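Local coordinates for GMP reductase (Trypanosoma brucei brucei, PDB 6JIG), which probably catalyses the irreversible NADPH-dependent deamination of GMP to IMP, and binds guanine nucleotides at a second site in its CBS region, at residues A[64-69]-A[442-447]; A[247-252]-A[281-286]; A[256-261]-A[269-274]. The protein carries 1 engineered substitution. All blocks are in the same frame, centred on the assembly; numbering follows the deposited sequence.

Contact 1: residues A[64-69]-A[442-447]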
ATOM      1  N   VAL A  64     -15.818  16.656  35.397  1.00 37.14           N
ATOM      2  CA  VAL A  64     -15.907  18.096  35.643  1.00 36.01           C
ATOM      3  C   VAL A  64     -16.196  18.840  34.349  1.00 37.79           C
ATOM      4  O   VAL A  64     -17.041  19.748  34.301  1.00 35.69           O
ATOM      5  CB  VAL A  64     -14.609  18.597  36.299  1.00 36.87           C
ATOM      6  CG1 VAL A  64     -14.506  20.126  36.182  1.00 37.80           C
ATOM      7  CG2 VAL A  64     -14.543  18.149  37.753  1.00 35.18           C
ATOM      8  N   ALA A  65     -15.505  18.465  33.273  1.00 36.85           N
ATOM      9  CA  ALA A  65     -15.687  19.157  32.004  1.00 37.52           C
ATOM     10  C   ALA A  65     -17.096  18.949  31.464  1.00 34.63           C
ATOM     11  O   ALA A  65     -17.721  19.890  30.964  1.00 35.75           O
ATOM     12  CB  ALA A  65     -14.634  18.683  31.003  1.00 38.57           C
ATOM     13  N   MET A  66     -17.614  17.726  31.561  1.00 36.10           N
ATOM     14  CA  MET A  66     -18.938  17.441  31.007  1.00 36.29           C
ATOM     15  C   MET A  66     -20.023  18.213  31.751  1.00 35.59           C
ATOM     16  O   MET A  66     -20.935  18.771  31.134  1.00 34.75           O
ATOM     17  CB  MET A  66     -19.225  15.941  31.069  1.00 36.21           C
ATOM     18  CG  MET A  66     -18.379  15.089  30.132  1.00 37.89           C
ATOM     19  SD  MET A  66     -18.607  15.587  28.397  1.00 42.06           S
ATOM     20  CE  MET A  66     -20.395  15.724  28.276  1.00 38.57           C
ATOM     21  N   ALA A  67     -19.962  18.215  33.081  1.00 34.36           N
ATOM     22  CA  ALA A  67     -20.935  18.984  33.854  1.00 34.70           C
ATOM     23  C   ALA A  67     -20.848  20.472  33.533  1.00 35.36           C
ATOM     24  O   ALA A  67     -21.874  21.167  33.469  1.00 36.15           O
ATOM     25  CB  ALA A  67     -20.718  18.733  35.349  1.00 36.21           C
ATOM     26  N   ARG A  68     -19.631  20.988  33.333  1.00 37.07           N
ATOM     27  CA  ARG A  68     -19.486  22.403  33.003  1.00 38.49           C
ATOM     28  C   ARG A  68     -20.121  22.739  31.664  1.00 39.51           C
ATOM     29  O   ARG A  68     -20.613  23.855  31.483  1.00 37.40           O
ATOM     30  CB  ARG A  68     -18.013  22.811  33.007  1.00 39.12           C
ATOM     31  CG  ARG A  68     -17.462  22.915  34.412  1.00 37.33           C
ATOM     32  CD  ARG A  68     -16.060  23.490  34.469  1.00 42.81           C
ATOM     33  NE  ARG A  68     -15.676  23.668  35.869  1.00 46.42           N
ATOM     34  CZ  ARG A  68     -14.427  23.668  36.328  1.00 49.43           C
ATOM     35  NH1 ARG A  68     -13.403  23.501  35.502  1.00 48.36           N
ATOM     36  NH2 ARG A  68     -14.207  23.845  37.624  1.00 49.26           N
ATOM     37  N   GLU A  69     -20.118  21.797  30.716  1.00 37.62           N
ATOM     38  CA  GLU A  69     -20.798  22.010  29.450  1.00 35.46           C
ATOM     39  C   GLU A  69     -22.300  21.768  29.526  1.00 35.53           C
ATOM     40  O   GLU A  69     -22.995  21.983  28.530  1.00 35.78           O
ATOM     41  CB  GLU A  69     -20.201  21.109  28.353  1.00 36.98           C
ATOM     42  CG  GLU A  69     -18.701  21.294  28.133  1.00 37.85           C
ATOM     43  CD  GLU A  69     -18.352  22.666  27.584  1.00 41.44           C
ATOM     44  OE1 GLU A  69     -19.203  23.279  26.897  1.00 41.27           O
ATOM     45  OE2 GLU A  69     -17.225  23.135  27.836  1.00 42.82           O
ATOM     46  N   PRO A 442     -14.668  22.152  23.337  1.00 45.60           N
ATOM     47  CA  PRO A 442     -15.017  22.492  21.944  1.00 45.63           C
ATOM     48  C   PRO A 442     -15.623  21.327  21.179  1.00 43.53           C
ATOM     49  O   PRO A 442     -16.479  21.541  20.309  1.00 41.84           O
ATOM     50  CB  PRO A 442     -13.675  22.924  21.333  1.00 44.78           C
ATOM     51  CG  PRO A 442     -12.825  23.323  22.502  1.00 47.53           C
ATOM     52  CD  PRO A 442     -13.255  22.440  23.648  1.00 46.74           C
ATOM     53  N   ILE A 443     -15.192  20.101  21.473  1.00 40.77           N
ATOM     54  CA  ILE A 443     -15.744  18.925  20.806  1.00 41.45           C
ATOM     55  C   ILE A 443     -17.206  18.733  21.183  1.00 40.51           C
ATOM     56  O   ILE A 443     -18.058  18.484  20.317  1.00 38.35           O
ATOM     57  CB  ILE A 443     -14.899  17.688  21.149  1.00 40.32           C
ATOM     58  CG1 ILE A 443     -13.581  17.724  20.384  1.00 42.41           C
ATOM     59  CG2 ILE A 443     -15.643  16.415  20.814  1.00 37.28           C
ATOM     60  CD1 ILE A 443     -12.526  16.893  21.027  1.00 46.13           C
ATOM     61  N   VAL A 444     -17.524  18.873  22.477  1.00 37.56           N
ATOM     62  CA  VAL A 444     -18.907  18.763  22.938  1.00 37.11           C
ATOM     63  C   VAL A 444     -19.767  19.854  22.318  1.00 39.99           C
ATOM     64  O   VAL A 444     -20.905  19.602  21.896  1.00 38.61           O
ATOM     65  CB  VAL A 444     -18.959  18.810  24.480  1.00 37.50           C
ATOM     66  CG1 VAL A 444     -20.379  19.041  24.959  1.00 37.44           C
ATOM     67  CG2 VAL A 444     -18.410  17.522  25.075  1.00 36.42           C
ATOM     68  N   ARG A 445     -19.237  21.081  22.239  1.00 39.67           N
ATOM     69  CA  ARG A 445     -20.008  22.188  21.680  1.00 40.03           C
ATOM     70  C   ARG A 445     -20.325  21.957  20.207  1.00 39.43           C
ATOM     71  O   ARG A 445     -21.431  22.264  19.750  1.00 38.23           O
ATOM     72  CB  ARG A 445     -19.258  23.515  21.877  1.00 41.93           C
ATOM     73  CG  ARG A 445     -19.302  24.067  23.314  1.00 45.56           C
ATOM     74  CD  ARG A 445     -18.354  25.282  23.497  1.00 45.45           C
ATOM     75  NE  ARG A 445     -17.640  25.210  24.772  1.00 55.47           N
ATOM     76  CZ  ARG A 445     -16.318  25.316  24.910  1.00 55.81           C
ATOM     77  NH1 ARG A 445     -15.543  25.512  23.845  1.00 51.80           N
ATOM     78  NH2 ARG A 445     -15.772  25.237  26.121  1.00 54.16           N
ATOM     79  N   GLN A 446     -19.372  21.398  19.451  1.00 41.66           N
ATOM     80  CA  GLN A 446     -19.624  21.079  18.049  1.00 41.37           C
ATOM     81  C   GLN A 446     -20.662  19.971  17.905  1.00 42.05           C
ATOM     82  O   GLN A 446     -21.518  20.033  17.013  1.00 39.71           O
ATOM     83  CB  GLN A 446     -18.319  20.688  17.354  1.00 38.95           C
ATOM     84  N   LEU A 447     -20.605  18.950  18.769  1.00 39.87           N
ATOM     85  CA  LEU A 447     -21.611  17.888  18.725  1.00 37.37           C
ATOM     86  C   LEU A 447     -23.007  18.439  19.004  1.00 39.06           C
ATOM     87  O   LEU A 447     -23.977  18.077  18.323  1.00 35.19           O
ATOM     88  CB  LEU A 447     -21.265  16.783  19.729  1.00 37.28           C
ATOM     89  CG  LEU A 447     -19.956  16.050  19.479  1.00 40.18           C
ATOM     90  CD1 LEU A 447     -19.741  14.960  20.508  1.00 38.13           C
ATOM     91  CD2 LEU A 447     -19.944  15.473  18.052  1.00 38.80           C
TER
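The seam at which the eight-stranded parallel barrel closes brings Met66 and Glu69, at the C-terminal end of helix 60-68, against Val444 and Arg445 of helix 440-457. The first helix follows barrel strand 49-51 and the second comes after the last barrel strand, 370-373. Their closest backbone approach is between Glu69 CA and Val444 CA, 7.5 Å, and the two segments together bury 201 Å².

Val444 divides its two methyls between the partners. Its CG2 meets the sulfur of Met66, SD to CG2 3.8 Å, because the methionine chain folds back at chi2 (-59°) and again at chi3, bringing SD and CE across the gap. The other methyl, CG1, lies 4.0 Å from Glu69 CB, so the start of the glutamate chain is apolar packing while its carboxylate goes on to a polar partner.

That partner is Arg445, whose chain crosses the glutamate at about a right angle. NE donates to Glu69 OE1 at 3.3 Å, reaching its syn side but tilted from the carboxylate plane. NH2 gives OE2 only a weak, bent bond of 3.1 Å. The salt bridge is thus two-pronged yet skewed: the carboxylate and guanidinium planes are 57° apart, and neither bond is straight, the better one having an N-H...O angle of 140°.

Inward of the pair, Met66 also packs on Ile49 and Ala51 of strand 49-51, and Val444 on Ile47. An apolar inner layer under an ion pair nearer the surface thus joins the first and last parts of the TIM barrel of the IMPDH/GMPR family.

Contact 2: residues A[247-252]-A[281-286]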
ATOM      1  N   ARG A 247     -21.271   3.906  49.627  1.00 39.24           N
ATOM      2  CA  ARG A 247     -20.179   4.858  49.808  1.00 41.04           C
ATOM      3  C   ARG A 247     -20.138   5.912  48.704  1.00 43.83           C
ATOM      4  O   ARG A 247     -19.776   7.068  48.966  1.00 38.90           O
ATOM      5  CB  ARG A 247     -18.863   4.092  49.912  1.00 42.63           C
ATOM      6  CG  ARG A 247     -18.825   3.217  51.190  1.00 45.39           C
ATOM      7  CD  ARG A 247     -17.633   2.282  51.261  1.00 45.39           C
ATOM      8  NE  ARG A 247     -16.375   3.003  51.134  1.00 46.61           N
ATOM      9  CZ  ARG A 247     -15.184   2.415  51.058  1.00 51.54           C
ATOM     10  NH1 ARG A 247     -15.096   1.092  51.116  1.00 52.65           N
ATOM     11  NH2 ARG A 247     -14.083   3.149  50.920  1.00 49.77           N
ATOM     12  N   LEU A 248     -20.511   5.550  47.471  1.00 37.58           N
ATOM     13  CA  LEU A 248     -20.597   6.549  46.409  1.00 37.87           C
ATOM     14  C   LEU A 248     -21.658   7.597  46.720  1.00 37.90           C
ATOM     15  O   LEU A 248     -21.439   8.796  46.504  1.00 38.00           O
ATOM     16  CB  LEU A 248     -20.912   5.876  45.072  1.00 37.36           C
ATOM     17  CG  LEU A 248     -19.784   5.066  44.431  1.00 39.19           C
ATOM     18  CD1 LEU A 248     -20.330   4.197  43.300  1.00 36.84           C
ATOM     19  CD2 LEU A 248     -18.702   6.008  43.914  1.00 39.40           C
ATOM     20  N   VAL A 249     -22.824   7.160  47.199  1.00 38.67           N
ATOM     21  CA  VAL A 249     -23.876   8.114  47.537  1.00 40.24           C
ATOM     22  C   VAL A 249     -23.417   9.027  48.669  1.00 41.13           C
ATOM     23  O   VAL A 249     -23.629  10.246  48.625  1.00 40.73           O
ATOM     24  CB  VAL A 249     -25.182   7.372  47.879  1.00 40.97           C
ATOM     25  CG1 VAL A 249     -26.241   8.342  48.387  1.00 41.02           C
ATOM     26  CG2 VAL A 249     -25.715   6.658  46.632  1.00 40.15           C
ATOM     27  N   GLU A 250     -22.736   8.460  49.672  1.00 40.95           N
ATOM     28  CA  GLU A 250     -22.172   9.274  50.751  1.00 43.26           C
ATOM     29  C   GLU A 250     -21.168  10.287  50.226  1.00 43.91           C
ATOM     30  O   GLU A 250     -21.060  11.395  50.765  1.00 42.11           O
ATOM     31  CB  GLU A 250     -21.505   8.378  51.790  1.00 47.84           C
ATOM     32  CG  GLU A 250     -22.488   7.700  52.710  1.00 51.03           C
ATOM     33  CD  GLU A 250     -21.854   6.601  53.535  1.00 56.04           C
ATOM     34  OE1 GLU A 250     -20.609   6.428  53.467  1.00 57.51           O
ATOM     35  OE2 GLU A 250     -22.613   5.911  54.252  1.00 56.63           O
ATOM     36  N   ALA A 251     -20.423   9.928  49.178  1.00 41.88           N
ATOM     37  CA  ALA A 251     -19.445  10.842  48.609  1.00 41.00           C
ATOM     38  C   ALA A 251     -20.083  11.926  47.756  1.00 42.39           C
ATOM     39  O   ALA A 251     -19.412  12.912  47.436  1.00 42.23           O
ATOM     40  CB  ALA A 251     -18.411  10.070  47.783  1.00 45.99           C
ATOM     41  N   GLY A 252     -21.352  11.776  47.382  1.00 39.90           N
ATOM     42  CA  GLY A 252     -22.035  12.848  46.686  1.00 39.07           C
ATOM     43  C   GLY A 252     -22.607  12.470  45.328  1.00 39.23           C
ATOM     44  O   GLY A 252     -23.117  13.347  44.622  1.00 38.78           O
ATOM     45  N   THR A 281     -29.151   4.144  49.646  1.00 44.99           N
ATOM     46  CA  THR A 281     -28.956   4.359  48.213  1.00 42.37           C
ATOM     47  C   THR A 281     -30.191   4.877  47.484  1.00 42.74           C
ATOM     48  O   THR A 281     -30.049   5.412  46.375  1.00 40.97           O
ATOM     49  CB  THR A 281     -28.495   3.059  47.535  1.00 42.68           C
ATOM     50  OG1 THR A 281     -29.340   1.982  47.946  1.00 42.37           O
ATOM     51  CG2 THR A 281     -27.070   2.732  47.940  1.00 41.15           C
ATOM     52  N   ALA A 282     -31.387   4.749  48.063  1.00 43.12           N
ATOM     53  CA  ALA A 282     -32.612   5.138  47.373  1.00 42.29           C
ATOM     54  C   ALA A 282     -32.811   6.642  47.317  1.00 39.49           C
ATOM     55  O   ALA A 282     -33.778   7.105  46.700  1.00 40.53           O
ATOM     56  CB  ALA A 282     -33.825   4.483  48.031  1.00 44.61           C
ATOM     57  N   SER A 283     -31.913   7.413  47.920  1.00 40.09           N
ATOM     58  CA  SER A 283     -31.987   8.860  47.824  1.00 41.53           C
ATOM     59  C   SER A 283     -31.559   9.390  46.464  1.00 41.13           C
ATOM     60  O   SER A 283     -31.717  10.589  46.224  1.00 36.40           O
ATOM     61  CB  SER A 283     -31.118   9.501  48.900  1.00 40.69           C
ATOM     62  OG  SER A 283     -29.798   8.982  48.840  1.00 43.45           O
ATOM     63  N   VAL A 284     -31.016   8.551  45.572  1.00 39.53           N
ATOM     64  CA  VAL A 284     -30.619   9.017  44.245  1.00 39.13           C
ATOM     65  C   VAL A 284     -31.239   8.119  43.180  1.00 37.11           C
ATOM     66  O   VAL A 284     -31.543   6.946  43.420  1.00 36.50           O
ATOM     67  CB  VAL A 284     -29.080   9.078  44.057  1.00 39.49           C
ATOM     68  CG1 VAL A 284     -28.420   9.972  45.132  1.00 42.31           C
ATOM     69  CG2 VAL A 284     -28.475   7.691  44.046  1.00 39.09           C
ATOM     70  N   ASP A 285     -31.444   8.698  42.000  1.00 37.39           N
ATOM     71  CA  ASP A 285     -31.967   7.941  40.869  1.00 38.52           C
ATOM     72  C   ASP A 285     -31.062   6.759  40.541  1.00 36.82           C
ATOM     73  O   ASP A 285     -29.833   6.861  40.585  1.00 36.64           O
ATOM     74  CB  ASP A 285     -32.100   8.848  39.651  1.00 36.30           C
ATOM     75  CG  ASP A 285     -33.389   9.653  39.651  1.00 39.89           C
ATOM     76  OD1 ASP A 285     -34.135   9.624  40.657  1.00 38.78           O
ATOM     77  OD2 ASP A 285     -33.644  10.333  38.642  1.00 39.54           O
ATOM     78  N   ILE A 286     -31.686   5.638  40.200  1.00 36.16           N
ATOM     79  CA  ILE A 286     -30.995   4.406  39.843  1.00 34.27           C
ATOM     80  C   ILE A 286     -31.235   4.169  38.353  1.00 35.00           C
ATOM     81  O   ILE A 286     -32.369   3.913  37.935  1.00 31.17           O
ATOM     82  CB  ILE A 286     -31.487   3.213  40.670  1.00 36.76           C
ATOM     83  CG1 ILE A 286     -31.450   3.536  42.176  1.00 35.38           C
ATOM     84  CG2 ILE A 286     -30.636   1.969  40.377  1.00 37.34           C
ATOM     85  CD1 ILE A 286     -30.069   3.921  42.683  1.00 36.90           C
TER
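Val249, in the last turn of helix 239-251, faces Thr281, Ser283 and Val284 in the turn that leads into strand 285-291. Both segments belong to the beta/alpha barrel, one ending a helix and the other starting a strand. Thr281 to Val284 form a type I beta turn, and the helix stops at Gly252 in a Schellman motif, its positive phi (123°) accompanied by backbone bonds from Gly252 N to Leu248 O (weak) and Val249 O.

Packing centres on the isopropyl group of Val249. Its CG1 stands anti to the backbone N (chi1 174°), which spreads the two methyls over different partners. CG2 is directed at Val284, and the two valines touch tip to tip, CG2 to CG2, at 3.9 Å. The same methyl lies 4.3 Å from Thr281 CA, with the methyl CG2 of Thr281 scarcely farther off.

Thr281 keeps its polar end out of this apolar patch: OG1 bonds to the carbonyl of Leu275, in the last turn of helix 266-277, while its side chain also packs on Met242, Ala245 and Ile246 of helix 239-251. Leu256 of strand 255-259 lies against both Val249 and Val284. On the more exposed flank, Ser283 turns its hydroxyl into the position between backbone N and carbonyl carbon (chi1 53°), setting OG 3.6 Å from Val249 CG1.

Contact 3: residues A[256-261]-A[269-274]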
ATOM      1  N   LEU A 256     -26.784   6.798  40.402  1.00 35.50           N
ATOM      2  CA  LEU A 256     -26.025   5.566  40.282  1.00 36.91           C
ATOM      3  C   LEU A 256     -26.413   4.877  38.981  1.00 35.17           C
ATOM      4  O   LEU A 256     -27.570   4.931  38.557  1.00 35.83           O
ATOM      5  CB  LEU A 256     -26.304   4.619  41.450  1.00 33.55           C
ATOM      6  CG  LEU A 256     -25.837   5.087  42.826  1.00 38.40           C
ATOM      7  CD1 LEU A 256     -26.328   4.118  43.879  1.00 37.19           C
ATOM      8  CD2 LEU A 256     -24.321   5.203  42.855  1.00 34.05           C
ATOM      9  N   VAL A 257     -25.447   4.209  38.358  1.00 33.97           N
ATOM     10  CA  VAL A 257     -25.693   3.484  37.113  1.00 33.85           C
ATOM     11  C   VAL A 257     -25.313   2.027  37.335  1.00 31.72           C
ATOM     12  O   VAL A 257     -24.124   1.700  37.436  1.00 37.32           O
ATOM     13  CB  VAL A 257     -24.917   4.077  35.930  1.00 36.43           C
ATOM     14  CG1 VAL A 257     -25.231   3.288  34.643  1.00 35.18           C
ATOM     15  CG2 VAL A 257     -25.218   5.576  35.774  1.00 34.85           C
ATOM     16  N   VAL A 258     -26.315   1.155  37.403  1.00 31.39           N
ATOM     17  CA  VAL A 258     -26.092  -0.289  37.410  1.00 36.17           C
ATOM     18  C   VAL A 258     -25.743  -0.696  35.989  1.00 37.88           C
ATOM     19  O   VAL A 258     -26.559  -0.530  35.081  1.00 38.11           O
ATOM     20  CB  VAL A 258     -27.337  -1.046  37.892  1.00 36.40           C
ATOM     21  CG1 VAL A 258     -27.095  -2.543  37.809  1.00 40.54           C
ATOM     22  CG2 VAL A 258     -27.695  -0.630  39.288  1.00 36.56           C
ATOM     23  N   ASP A 259     -24.543  -1.242  35.791  1.00 37.13           N
ATOM     24  CA  ASP A 259     -24.030  -1.423  34.433  1.00 41.37           C
ATOM     25  C   ASP A 259     -23.410  -2.802  34.304  1.00 39.93           C
ATOM     26  O   ASP A 259     -22.331  -3.056  34.850  1.00 39.98           O
ATOM     27  CB  ASP A 259     -23.016  -0.334  34.073  1.00 43.98           C
ATOM     28  CG  ASP A 259     -22.736  -0.277  32.571  1.00 46.41           C
ATOM     29  OD1 ASP A 259     -23.220  -1.167  31.837  1.00 50.55           O
ATOM     30  OD2 ASP A 259     -22.029   0.637  32.115  1.00 46.34           O
ATOM     31  N   ILE A 260     -24.091  -3.689  33.575  1.00 39.51           N
ATOM     32  CA  ILE A 260     -23.532  -4.973  33.181  1.00 39.98           C
ATOM     33  C   ILE A 260     -23.915  -5.235  31.729  1.00 39.41           C
ATOM     34  O   ILE A 260     -24.867  -4.662  31.195  1.00 37.82           O
ATOM     35  CB  ILE A 260     -23.999  -6.139  34.077  1.00 40.63           C
ATOM     36  CG1 ILE A 260     -25.519  -6.236  34.122  1.00 38.60           C
ATOM     37  CG2 ILE A 260     -23.411  -6.014  35.490  1.00 48.74           C
ATOM     38  CD1 ILE A 260     -25.958  -7.499  34.870  1.00 46.29           C
ATOM     39  N   ALA A 261     -23.136  -6.095  31.078  1.00 41.29           N
ATOM     40  CA  ALA A 261     -23.327  -6.310  29.643  1.00 41.51           C
ATOM     41  C   ALA A 261     -24.751  -6.759  29.325  1.00 37.57           C
ATOM     42  O   ALA A 261     -25.365  -6.275  28.368  1.00 43.87           O
ATOM     43  CB  ALA A 261     -22.316  -7.338  29.131  1.00 43.99           C
ATOM     44  N   ILE A 269     -31.782  -6.953  37.641  1.00 37.15           N
ATOM     45  CA  ILE A 269     -33.080  -6.597  38.208  1.00 40.80           C
ATOM     46  C   ILE A 269     -33.024  -6.596  39.733  1.00 41.77           C
ATOM     47  O   ILE A 269     -33.618  -5.735  40.399  1.00 41.05           O
ATOM     48  CB  ILE A 269     -34.156  -7.566  37.687  1.00 39.50           C
ATOM     49  CG1 ILE A 269     -34.503  -7.256  36.223  1.00 39.80           C
ATOM     50  CG2 ILE A 269     -35.397  -7.547  38.561  1.00 43.30           C
ATOM     51  CD1 ILE A 269     -35.143  -8.433  35.493  1.00 41.52           C
ATOM     52  N   ASN A 270     -32.310  -7.563  40.305  1.00 42.32           N
ATOM     53  CA  ASN A 270     -32.237  -7.670  41.758  1.00 44.46           C
ATOM     54  C   ASN A 270     -31.331  -6.602  42.354  1.00 45.21           C
ATOM     55  O   ASN A 270     -31.570  -6.146  43.479  1.00 43.68           O
ATOM     56  CB  ASN A 270     -31.771  -9.073  42.145  1.00 42.71           C
ATOM     57  CG  ASN A 270     -32.823 -10.122  41.857  1.00 42.90           C
ATOM     58  OD1 ASN A 270     -34.013  -9.811  41.781  1.00 47.46           O
ATOM     59  ND2 ASN A 270     -32.397 -11.371  41.703  1.00 45.31           N
ATOM     60  N   MET A 271     -30.297  -6.182  41.620  1.00 40.71           N
ATOM     61  CA  MET A 271     -29.483  -5.065  42.086  1.00 44.42           C
ATOM     62  C   MET A 271     -30.291  -3.771  42.105  1.00 43.09           C
ATOM     63  O   MET A 271     -30.184  -2.983  43.054  1.00 41.09           O
ATOM     64  CB  MET A 271     -28.237  -4.917  41.211  1.00 41.43           C
ATOM     65  CG  MET A 271     -27.215  -3.935  41.759  1.00 42.20           C
ATOM     66  SD  MET A 271     -26.548  -4.530  43.339  1.00 44.85           S
ATOM     67  CE  MET A 271     -25.499  -3.157  43.783  1.00 43.10           C
ATOM     68  N   VAL A 272     -31.119  -3.546  41.078  1.00 40.71           N
ATOM     69  CA  VAL A 272     -31.986  -2.368  41.066  1.00 41.85           C
ATOM     70  C   VAL A 272     -32.947  -2.408  42.249  1.00 43.93           C
ATOM     71  O   VAL A 272     -33.152  -1.402  42.939  1.00 41.67           O
ATOM     72  CB  VAL A 272     -32.762  -2.270  39.743  1.00 40.21           C
ATOM     73  CG1 VAL A 272     -33.772  -1.125  39.823  1.00 40.86           C
ATOM     74  CG2 VAL A 272     -31.810  -2.055  38.568  1.00 39.64           C
ATOM     75  N   LYS A 273     -33.574  -3.564  42.475  1.00 44.06           N
ATOM     76  CA  LYS A 273     -34.498  -3.691  43.599  1.00 45.39           C
ATOM     77  C   LYS A 273     -33.789  -3.444  44.926  1.00 44.14           C
ATOM     78  O   LYS A 273     -34.335  -2.778  45.813  1.00 44.66           O
ATOM     79  CB  LYS A 273     -35.151  -5.072  43.591  1.00 44.37           C
ATOM     80  CG  LYS A 273     -36.224  -5.243  42.518  1.00 47.45           C
ATOM     81  CD  LYS A 273     -36.819  -6.650  42.562  1.00 50.51           C
ATOM     82  CE  LYS A 273     -37.993  -6.791  41.591  1.00 54.05           C
ATOM     83  NZ  LYS A 273     -38.403  -8.218  41.376  1.00 55.38           N
ATOM     84  N   ARG A 274     -32.571  -3.971  45.075  1.00 42.11           N
ATOM     85  CA  ARG A 274     -31.813  -3.761  46.306  1.00 46.33           C
ATOM     86  C   ARG A 274     -31.487  -2.289  46.512  1.00 48.61           C
ATOM     87  O   ARG A 274     -31.576  -1.775  47.636  1.00 44.62           O
ATOM     88  CB  ARG A 274     -30.532  -4.589  46.276  1.00 46.94           C
ATOM     89  CG  ARG A 274     -29.794  -4.658  47.598  1.00 49.79           C
ATOM     90  CD  ARG A 274     -29.036  -5.985  47.728  1.00 56.46           C
ATOM     91  NE  ARG A 274     -28.303  -6.302  46.506  1.00 61.79           N
ATOM     92  CZ  ARG A 274     -28.580  -7.314  45.681  1.00 59.51           C
ATOM     93  NH1 ARG A 274     -29.585  -8.147  45.942  1.00 59.77           N
ATOM     94  NH2 ARG A 274     -27.847  -7.491  44.587  1.00 50.73           N
TER
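Val258, on barrel strand 255-259, points outward from the strand to Met271 and Val272 of helix 266-277, joining the first strand and the helix of a beta-alpha-beta unit completed by strand 285-291. The backbones come closest at Val258 CA and Val272 CA, 7.2 Å apart, and all three touching residues are buried.

The closest-packed part is small and wholly apolar. Val258 presents both methyls to a single atom: CG2 and CG1 each lie 4.2 Å from Met271 CG, so the methionine is met near its root, the two chains running obliquely to one another. Met271 holds CG anti to its own backbone N (chi1 -170°) and then bends at chi2 (64°), which turns the sulfur away from the valine and leaves CG as the touching atom. Val272 adds a looser touch, its CG2 4.4 Å from Val258 CG2. Even in this part no approach is under 4.2 Å, and the two segments bury only 110 Å² between them.

Toward solvent the character changes. Asn270, Lys273 and Arg274 occupy the exposed side of the helix. Arg274 curls back so that one face of its guanidinium lies over Asn270 O, and NH2 makes a weak bond of 3.5 Å to Met271 SD. At the C-terminal end of the strand and just beyond it, Asp259, Ile260 and Ala261 form a predicted NAD(+)-binding stretch. There Asp259 OD2 is held by Lys309 and Asn53, and exposed Ala261 packs on Tyr457 of a second subunit.

Around the buried patch, Cys268 and Leu275 of the same helix close on Val258, Ile286 of strand 285-291 lies beside it, Val272 rests on Ala288 of that strand, and Met271 reaches Asp241 of helix 239-251.

How the contacts relate
Contacts 2 and 3 are neighbours in the barrel, their centres 13 Å apart, and Leu256 joins them. Its backbone N lies 3.1 Å from Asp285 O, a probable hydrogen bond between adjacent parallel strands, and its CD1 packs 3.9 Å from Ile286 CD1. In sequence, contact 3 falls wholly between the two segments of contact 2, and both fall between those of contact 1. Contact 1 stands apart: its centre is 25 Å from that of contact 2 and 28 Å from that of contact 3, without touch. Yet Met66 of contact 1 and Val258 of contact 3 each have a side chain about 12 Å from a bound GMP, whereas contact 2 lies away from the known sites.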